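Local atomic coordinates of oxidase/hydroxylase (Streptomyces hygroscopicus subsp. hygroscopicus, PDB entry 4XCB), a protein that binds nickel, 2-oxoglutarate and hygromycin B together and probably acts as a metal- and 2-oxoglutarate-dependent oxygenase in orthosomycin biosynthesis. Residues A[140-145]-A[220-225]; A[233-238]-A[248-253]. All blocks are in the same frame, centred on the assembly; numbering follows the deposited sequence.

Interaction 1 lies in the buried heart of the chain, where strands 139-144 and 220-229 run side by side; interaction 2 lies farther out and is only partly buried, joining two loop segments that both follow strand 220-229 and reach the second subunit. The two do not touch, their centres standing about 20 Å apart, yet both touch the hygromycin B variant, interaction 1 through K140 alone, and interaction 1 also carries the 2-oxoglutarate. Regular antiparallel ladder bonds and aliphatic contacts make up the first, with the charged groups of K140 and R220 turned to ligands. In the second a single backbone bridge suffices, and an indole and two carboxylates meet the aminoglycoside.

Interaction 1 of 2, residues A[140-145]-A[220-225]; sequences KALVYL and RLLTAF. With AKG (2-oxoglutaric acid), chain F; HY0 (hygromycin b variant), chain G.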
loop_
_atom_site.group_PDB
_atom_site.type_symbol
_atom_site.label_atom_id
_atom_site.label_comp_id
_atom_site.label_asym_id
_atom_site.label_seq_id
_atom_site.Cartn_x
_atom_site.Cartn_y
_atom_site.Cartn_z
ATOM N N LYS A 140 -11.489 6.791 -17.789
ATOM C CA LYS A 140 -12.157 7.094 -19.032
ATOM C C LYS A 140 -13.503 6.432 -19.094
ATOM O O LYS A 140 -13.668 5.297 -18.645
ATOM C CB LYS A 140 -11.329 6.642 -20.226
ATOM C CG LYS A 140 -10.210 7.551 -20.587
ATOM C CD LYS A 140 -9.644 7.140 -21.927
ATOM C CE LYS A 140 -8.393 7.923 -22.228
ATOM N NZ LYS A 140 -7.619 7.275 -23.332
ATOM N N ALA A 141 -14.464 7.135 -19.671
ATOM C CA ALA A 141 -15.703 6.508 -20.089
ATOM C C ALA A 141 -15.661 6.374 -21.597
ATOM O O ALA A 141 -15.651 7.367 -22.321
ATOM C CB ALA A 141 -16.913 7.322 -19.646
ATOM N N LEU A 142 -15.604 5.138 -22.071
ATOM C CA LEU A 142 -15.683 4.861 -23.491
ATOM C C LEU A 142 -17.128 4.554 -23.855
ATOM O O LEU A 142 -17.703 3.574 -23.378
ATOM C CB LEU A 142 -14.783 3.679 -23.879
ATOM C CG LEU A 142 -13.325 3.680 -23.429
ATOM C CD1 LEU A 142 -12.653 2.384 -23.818
ATOM C CD2 LEU A 142 -12.575 4.813 -24.051
ATOM N N VAL A 143 -17.705 5.403 -24.694
ATOM C CA VAL A 143 -19.045 5.199 -25.203
ATOM C C VAL A 143 -18.960 4.598 -26.607
ATOM O O VAL A 143 -18.614 5.277 -27.586
ATOM C CB VAL A 143 -19.842 6.524 -25.247
ATOM C CG1 VAL A 143 -21.270 6.239 -25.727
ATOM C CG2 VAL A 143 -19.818 7.219 -23.881
ATOM N N TYR A 144 -19.270 3.313 -26.715
ATOM C CA TYR A 144 -19.171 2.660 -28.010
ATOM C C TYR A 144 -20.396 2.946 -28.853
ATOM O O TYR A 144 -21.527 2.926 -28.359
ATOM C CB TYR A 144 -18.973 1.155 -27.839
ATOM C CG TYR A 144 -17.594 0.797 -27.350
ATOM C CD1 TYR A 144 -17.341 0.636 -25.990
ATOM C CD2 TYR A 144 -16.532 0.658 -28.245
ATOM C CE1 TYR A 144 -16.070 0.321 -25.534
ATOM C CE2 TYR A 144 -15.250 0.346 -27.791
ATOM C CZ TYR A 144 -15.031 0.179 -26.440
ATOM O OH TYR A 144 -13.763 -0.141 -25.991
ATOM N N LEU A 145 -20.163 3.223 -30.127
ATOM C CA LEU A 145 -21.235 3.598 -31.035
ATOM C C LEU A 145 -21.318 2.602 -32.175
ATOM O O LEU A 145 -21.926 2.883 -33.207
ATOM C CB LEU A 145 -21.013 5.008 -31.589
ATOM C CG LEU A 145 -20.950 6.154 -30.579
ATOM C CD1 LEU A 145 -20.719 7.495 -31.283
ATOM C CD2 LEU A 145 -22.207 6.184 -29.728
ATOM N N ARG A 220 -15.617 1.159 -37.154
ATOM C CA ARG A 220 -15.592 0.947 -35.715
ATOM C C ARG A 220 -15.559 2.329 -35.087
ATOM O O ARG A 220 -14.719 3.150 -35.448
ATOM C CB ARG A 220 -14.380 0.111 -35.307
ATOM C CG ARG A 220 -14.266 -0.214 -33.830
ATOM C CD ARG A 220 -12.842 -0.704 -33.535
ATOM N NE ARG A 220 -12.709 -1.346 -32.230
ATOM C CZ ARG A 220 -12.484 -0.688 -31.099
ATOM N NH1 ARG A 220 -12.402 0.640 -31.117
ATOM N NH2 ARG A 220 -12.363 -1.359 -29.955
ATOM N N LEU A 221 -16.477 2.592 -34.161
ATOM C CA LEU A 221 -16.709 3.970 -33.722
ATOM C C LEU A 221 -16.951 4.091 -32.218
ATOM O O LEU A 221 -17.721 3.336 -31.636
ATOM C CB LEU A 221 -17.906 4.556 -34.477
ATOM C CG LEU A 221 -18.041 6.081 -34.424
ATOM C CD1 LEU A 221 -16.839 6.753 -35.067
ATOM C CD2 LEU A 221 -19.326 6.511 -35.115
ATOM N N LEU A 222 -16.301 5.062 -31.591
ATOM C CA LEU A 222 -16.566 5.317 -30.187
ATOM C C LEU A 222 -16.140 6.716 -29.816
ATOM O O LEU A 222 -15.418 7.371 -30.561
ATOM C CB LEU A 222 -15.847 4.310 -29.288
ATOM C CG LEU A 222 -14.366 4.575 -29.026
ATOM C CD1 LEU A 222 -13.856 3.676 -27.926
ATOM C CD2 LEU A 222 -13.543 4.386 -30.278
ATOM N N THR A 223 -16.615 7.163 -28.661
ATOM C CA THR A 223 -16.184 8.432 -28.091
ATOM C C THR A 223 -15.676 8.196 -26.676
ATOM O O THR A 223 -16.245 7.406 -25.931
ATOM C CB THR A 223 -17.328 9.457 -28.079
ATOM O OG1 THR A 223 -18.428 8.919 -27.334
ATOM C CG2 THR A 223 -17.786 9.748 -29.509
ATOM N N ALA A 224 -14.584 8.857 -26.321
ATOM C CA ALA A 224 -13.929 8.628 -25.038
ATOM C C ALA A 224 -13.869 9.918 -24.247
ATOM O O ALA A 224 -13.495 10.967 -24.785
ATOM C CB ALA A 224 -12.530 8.093 -25.241
ATOM N N PHE A 225 -14.207 9.835 -22.966
ATOM C CA PHE A 225 -14.139 11.015 -22.107
ATOM C C PHE A 225 -13.286 10.702 -20.901
ATOM O O PHE A 225 -13.503 9.685 -20.240
ATOM C CB PHE A 225 -15.544 11.462 -21.700
ATOM C CG PHE A 225 -16.412 11.828 -22.868
ATOM C CD1 PHE A 225 -16.361 13.101 -23.406
ATOM C CD2 PHE A 225 -17.268 10.904 -23.431
ATOM C CE1 PHE A 225 -17.154 13.444 -24.493
ATOM C CE2 PHE A 225 -18.062 11.231 -24.527
ATOM C CZ PHE A 225 -18.002 12.512 -25.056
HETATM C C1 AKG F . -7.793 4.678 -26.051
HETATM O O1 AKG F . -6.836 4.987 -25.273
HETATM O O2 AKG F . -8.295 5.541 -26.834
HETATM C C2 AKG F . -8.340 3.277 -26.039
HETATM O O5 AKG F . -7.910 2.516 -25.191
HETATM C C3 AKG F . -9.355 2.847 -27.084
HETATM C C4 AKG F . -10.178 1.648 -26.675
HETATM C C5 AKG F . -10.954 1.122 -27.872
HETATM O O3 AKG F . -11.810 0.207 -27.714
HETATM O O4 AKG F . -10.736 1.607 -29.016
HETATM C C1 HY0 G . 2.558 7.977 -26.151
HETATM C C2 HY0 G . 3.968 7.878 -26.688
HETATM C C3 HY0 G . 4.146 8.851 -27.844
HETATM C C4 HY0 G . 3.141 8.544 -28.955
HETATM C C5 HY0 G . 1.706 8.522 -28.421
HETATM C C6 HY0 G . 1.550 7.638 -27.223
HETATM N N7 HY0 G . 4.866 8.206 -25.646
HETATM O O8 HY0 G . 2.431 7.036 -25.109
HETATM N N9 HY0 G . 3.255 9.543 -29.961
HETATM C C10 HY0 G . 4.400 9.223 -30.808
HETATM O O11 HY0 G . 0.868 8.028 -29.444
HETATM C C12 HY0 G . -1.706 6.907 -25.562
HETATM C C13 HY0 G . -0.482 6.650 -26.398
HETATM O O14 HY0 G . -0.755 6.010 -27.620
HETATM C C15 HY0 G . -1.369 4.771 -27.400
HETATM C C16 HY0 G . -2.781 5.052 -26.990
HETATM C C17 HY0 G . -2.719 5.847 -25.622
HETATM O O18 HY0 G . 0.214 7.859 -26.685
HETATM C C19 HY0 G . -1.338 3.969 -28.699
HETATM O O20 HY0 G . 0.012 3.561 -28.941
HETATM O O21 HY0 G . -3.424 5.813 -27.943
HETATM O O22 HY0 G . -3.945 6.404 -25.398
HETATM C C23 HY0 G . -3.716 7.810 -25.184
HETATM C C24 HY0 G . -4.871 8.580 -25.731
HETATM C C25 HY0 G . -4.828 10.017 -25.236
HETATM C C26 HY0 G . -4.714 10.073 -23.726
HETATM C C27 HY0 G . -3.495 9.316 -23.321
HETATM O O28 HY0 G . -3.620 7.994 -23.792
HETATM O O29 HY0 G . -2.433 8.165 -25.856
HETATM O O30 HY0 G . -4.835 8.631 -27.161
HETATM O O31 HY0 G . -5.976 10.687 -25.703
HETATM O O32 HY0 G . -5.866 9.517 -23.086
HETATM C C33 HY0 G . -3.361 9.275 -21.788
HETATM C C34 HY0 G . -1.930 8.987 -21.413
HETATM O O35 HY0 G . -1.105 10.118 -21.603
HETATM N N36 HY0 G . -4.158 8.214 -21.295
#
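The 2-oxoglutarate pocket is built on paired strands 140-144 and 220-225, where Y144 and R220 converge on the distal carboxylate of the cosubstrate. The Y144 hydroxyl gives a hydrogen bond to AKG O3 (OH to O3, 2.6 Å), and R220 NH2 reaches the same oxygen at 2.8 Å, nearly straight at 172°. R220 NH1 takes the other oxygen, AKG O4, at 2.9 Å through a more bent bond. O3 lies in the planes of both the phenol ring and the guanidinium, so two donors grip it edge-on. With CG anti to the backbone N (chi1 -178°) and the chain extended to NE, R220 spans the distance from its strand to the ligand.

These strands are neighbours in the larger antiparallel sheet of the double-stranded beta-helix. A141 with F225 and V143 with T223 form hydrogen-bonded pairs, while L142 with A224 and Y144 with L222 are non-hydrogen-bonded pairs on the ligand side. There L222 lies alongside Y144, its CD1 3.6 Å from Y144 CE2, and L142 CD2 presses tightly on A224 CB at 3.5 Å. A phenylalanine in place of Y144 would probably leave AKG O3 without one of its two donors here, so that R220 alone of these two residues holds it. On the other face T223 OG1 is buried without a polar partner, beside V143 CB.

K140, extended beyond CG, leads away from the ladder to place NZ 2.9 Å from O32 of the hygromycin B variant; Y92 OH is a further hydrogen-bond partner of this amine.

Interaction 2 of 2, residues A[233-238]-A[248-253]; sequences TEWREL and AGYVDH. With HY0 (hygromycin b variant), chain G.
W235 and Y250 cross obliquely, the five-membered ring of W235 and the Y250 ring 5.0 Å apart at their centroids with planes at 33°, and W235 CD1 lies over one face of the phenol. The indole lays one of its own faces against the sugar carbon HY0 C26, while at its rim NE1 donates to HY0 O35 at 2.8 Å. The Y250 and T233 side chains run antiparallel past one another; with CG anti to its carbonyl carbon (chi1 -66°), the Y250 hydroxyl reaches T233 O at 2.7 Å, in the carbonyl plane. Three hydrogen bonds hold Y250, one through this hydroxyl and two through its backbone, N to R236 O and O from L238 N. G249 sits where a CB would collide with L238 CB, at backbone angles that call for glycine. Across the subunit interface, the ring of F231 of the second subunit meets that of Y250.

D252 extends the ligand wall by binding hydroxyls: OD1 accepts from HY0 O35 at 2.6 Å and OD2 from HY0 O8 at 2.7 Å, while E237 OE2 accepts from HY0 N9 at 3.2 Å. HY0 O35 is therefore held as both acceptor and donor, and a probably protonated amine at N9 would suit the E237 carboxylate.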
loop_
_atom_site.group_PDB
_atom_site.type_symbol
_atom_site.label_atom_id
_atom_site.label_comp_id
_atom_site.label_asym_id
_atom_site.label_seq_id
_atom_site.Cartn_x
_atom_site.Cartn_y
_atom_site.Cartn_z
ATOM N N THR A 233 -4.082 18.663 -14.991
ATOM C CA THR A 233 -4.213 19.475 -16.203
ATOM C C THR A 233 -4.983 18.729 -17.297
ATOM O O THR A 233 -5.023 17.493 -17.318
ATOM C CB THR A 233 -2.842 19.894 -16.782
ATOM O OG1 THR A 233 -2.076 18.731 -17.124
ATOM C CG2 THR A 233 -2.072 20.755 -15.811
ATOM N N GLU A 234 -5.587 19.474 -18.225
ATOM C CA GLU A 234 -6.261 18.825 -19.347
ATOM C C GLU A 234 -5.232 18.008 -20.117
ATOM O O GLU A 234 -4.051 18.368 -20.139
ATOM C CB GLU A 234 -6.955 19.851 -20.240
ATOM C CG GLU A 234 -8.214 20.408 -19.595
ATOM C CD GLU A 234 -8.779 21.623 -20.310
ATOM O OE1 GLU A 234 -8.166 22.070 -21.300
ATOM O OE2 GLU A 234 -9.833 22.128 -19.864
ATOM N N TRP A 235 -5.653 16.910 -20.744
ATOM C CA TRP A 235 -4.656 16.039 -21.361
ATOM C C TRP A 235 -3.911 16.696 -22.512
ATOM O O TRP A 235 -4.499 17.328 -23.395
ATOM C CB TRP A 235 -5.255 14.726 -21.872
ATOM C CG TRP A 235 -4.160 13.854 -22.369
ATOM C CD1 TRP A 235 -3.334 13.069 -21.617
ATOM C CD2 TRP A 235 -3.709 13.722 -23.726
ATOM N NE1 TRP A 235 -2.412 12.442 -22.422
ATOM C CE2 TRP A 235 -2.621 12.825 -23.718
ATOM C CE3 TRP A 235 -4.125 14.268 -24.944
ATOM C CZ2 TRP A 235 -1.947 12.464 -24.879
ATOM C CZ3 TRP A 235 -3.454 13.897 -26.100
ATOM C CH2 TRP A 235 -2.379 13.012 -26.056
ATOM N N ARG A 236 -2.596 16.536 -22.469
ATOM C CA ARG A 236 -1.706 16.964 -23.535
ATOM C C ARG A 236 -0.494 16.047 -23.526
ATOM O O ARG A 236 -0.013 15.671 -22.457
ATOM C CB ARG A 236 -1.294 18.421 -23.341
ATOM C CG ARG A 236 -0.111 18.849 -24.178
ATOM C CD ARG A 236 0.386 20.222 -23.752
ATOM N NE ARG A 236 1.741 20.467 -24.234
ATOM C CZ ARG A 236 2.557 21.385 -23.735
ATOM N NH1 ARG A 236 2.157 22.154 -22.729
ATOM N NH2 ARG A 236 3.776 21.537 -24.238
ATOM N N GLU A 237 -0.021 15.657 -24.703
ATOM C CA GLU A 237 1.166 14.828 -24.790
ATOM C C GLU A 237 2.404 15.672 -24.510
ATOM O O GLU A 237 2.538 16.769 -25.030
ATOM C CB GLU A 237 1.265 14.169 -26.166
ATOM C CG GLU A 237 2.476 13.280 -26.327
ATOM C CD GLU A 237 2.414 12.477 -27.612
ATOM O OE1 GLU A 237 1.298 12.072 -28.008
ATOM O OE2 GLU A 237 3.477 12.263 -28.231
ATOM N N LEU A 238 3.295 15.162 -23.670
ATOM C CA LEU A 238 4.527 15.872 -23.344
ATOM C C LEU A 238 5.687 14.886 -23.363
ATOM O O LEU A 238 5.625 13.829 -22.728
ATOM C CB LEU A 238 4.408 16.557 -21.985
ATOM C CG LEU A 238 5.600 17.384 -21.515
ATOM C CD1 LEU A 238 5.760 18.619 -22.392
ATOM C CD2 LEU A 238 5.417 17.799 -20.073
ATOM N N ALA A 248 3.470 21.830 -19.087
ATOM C CA ALA A 248 2.438 20.941 -18.578
ATOM C C ALA A 248 2.163 19.818 -19.557
ATOM O O ALA A 248 2.318 19.986 -20.754
ATOM C CB ALA A 248 1.167 21.719 -18.300
ATOM N N GLY A 249 1.770 18.675 -19.026
ATOM C CA GLY A 249 1.330 17.574 -19.851
ATOM C C GLY A 249 1.667 16.242 -19.239
ATOM O O GLY A 249 2.145 16.138 -18.109
ATOM N N TYR A 250 1.423 15.213 -20.021
ATOM C CA TYR A 250 1.548 13.845 -19.554
ATOM C C TYR A 250 2.677 13.154 -20.307
ATOM O O TYR A 250 2.684 13.103 -21.540
ATOM C CB TYR A 250 0.220 13.103 -19.739
ATOM C CG TYR A 250 -0.895 13.653 -18.873
ATOM C CD1 TYR A 250 -1.466 14.898 -19.143
ATOM C CD2 TYR A 250 -1.375 12.938 -17.784
ATOM C CE1 TYR A 250 -2.474 15.413 -18.350
ATOM C CE2 TYR A 250 -2.395 13.448 -16.979
ATOM C CZ TYR A 250 -2.948 14.680 -17.283
ATOM O OH TYR A 250 -3.946 15.208 -16.495
ATOM N N VAL A 251 3.632 12.633 -19.549
ATOM C CA VAL A 251 4.755 11.895 -20.119
ATOM C C VAL A 251 4.554 10.414 -19.869
ATOM O O VAL A 251 4.701 9.937 -18.743
ATOM C CB VAL A 251 6.109 12.343 -19.518
ATOM C CG1 VAL A 251 7.257 11.578 -20.178
ATOM C CG2 VAL A 251 6.304 13.847 -19.667
ATOM N N ASP A 252 4.200 9.677 -20.919
ATOM C CA ASP A 252 3.870 8.271 -20.743
ATOM C C ASP A 252 5.100 7.401 -20.522
ATOM O O ASP A 252 6.179 7.666 -21.057
ATOM C CB ASP A 252 3.091 7.739 -21.949
ATOM C CG ASP A 252 1.707 8.367 -22.090
ATOM O OD1 ASP A 252 1.262 9.093 -21.175
ATOM O OD2 ASP A 252 1.048 8.114 -23.122
ATOM N N HIS A 253 4.905 6.352 -19.737
ATOM C CA HIS A 253 5.906 5.308 -19.571
ATOM C C HIS A 253 5.832 4.385 -20.787
ATOM O O HIS A 253 5.072 4.669 -21.707
ATOM C CB HIS A 253 5.680 4.566 -18.245
ATOM C CG HIS A 253 5.926 5.422 -17.038
ATOM N ND1 HIS A 253 6.488 4.936 -15.873
ATOM C CD2 HIS A 253 5.700 6.738 -16.821
ATOM C CE1 HIS A 253 6.600 5.919 -15.000
ATOM N NE2 HIS A 253 6.115 7.020 -15.546
HETATM C C1 HY0 G . 2.558 7.977 -26.151
HETATM C C2 HY0 G . 3.968 7.878 -26.688
HETATM C C3 HY0 G . 4.146 8.851 -27.844
HETATM C C4 HY0 G . 3.141 8.544 -28.955
HETATM C C5 HY0 G . 1.706 8.522 -28.421
HETATM C C6 HY0 G . 1.550 7.638 -27.223
HETATM N N7 HY0 G . 4.866 8.206 -25.646
HETATM O O8 HY0 G . 2.431 7.036 -25.109
HETATM N N9 HY0 G . 3.255 9.543 -29.961
HETATM C C10 HY0 G . 4.400 9.223 -30.808
HETATM O O11 HY0 G . 0.868 8.028 -29.444
HETATM C C12 HY0 G . -1.706 6.907 -25.562
HETATM C C13 HY0 G . -0.482 6.650 -26.398
HETATM O O14 HY0 G . -0.755 6.010 -27.620
HETATM C C15 HY0 G . -1.369 4.771 -27.400
HETATM C C16 HY0 G . -2.781 5.052 -26.990
HETATM C C17 HY0 G . -2.719 5.847 -25.622
HETATM O O18 HY0 G . 0.214 7.859 -26.685
HETATM C C19 HY0 G . -1.338 3.969 -28.699
HETATM O O20 HY0 G . 0.012 3.561 -28.941
HETATM O O21 HY0 G . -3.424 5.813 -27.943
HETATM O O22 HY0 G . -3.945 6.404 -25.398
HETATM C C23 HY0 G . -3.716 7.810 -25.184
HETATM C C24 HY0 G . -4.871 8.580 -25.731
HETATM C C25 HY0 G . -4.828 10.017 -25.236
HETATM C C26 HY0 G . -4.714 10.073 -23.726
HETATM C C27 HY0 G . -3.495 9.316 -23.321
HETATM O O28 HY0 G . -3.620 7.994 -23.792
HETATM O O29 HY0 G . -2.433 8.165 -25.856
HETATM O O30 HY0 G . -4.835 8.631 -27.161
HETATM O O31 HY0 G . -5.976 10.687 -25.703
HETATM O O32 HY0 G . -5.866 9.517 -23.086
HETATM C C33 HY0 G . -3.361 9.275 -21.788
HETATM C C34 HY0 G . -1.930 8.987 -21.413
HETATM O O35 HY0 G . -1.105 10.118 -21.603
HETATM N N36 HY0 G . -4.158 8.214 -21.295
#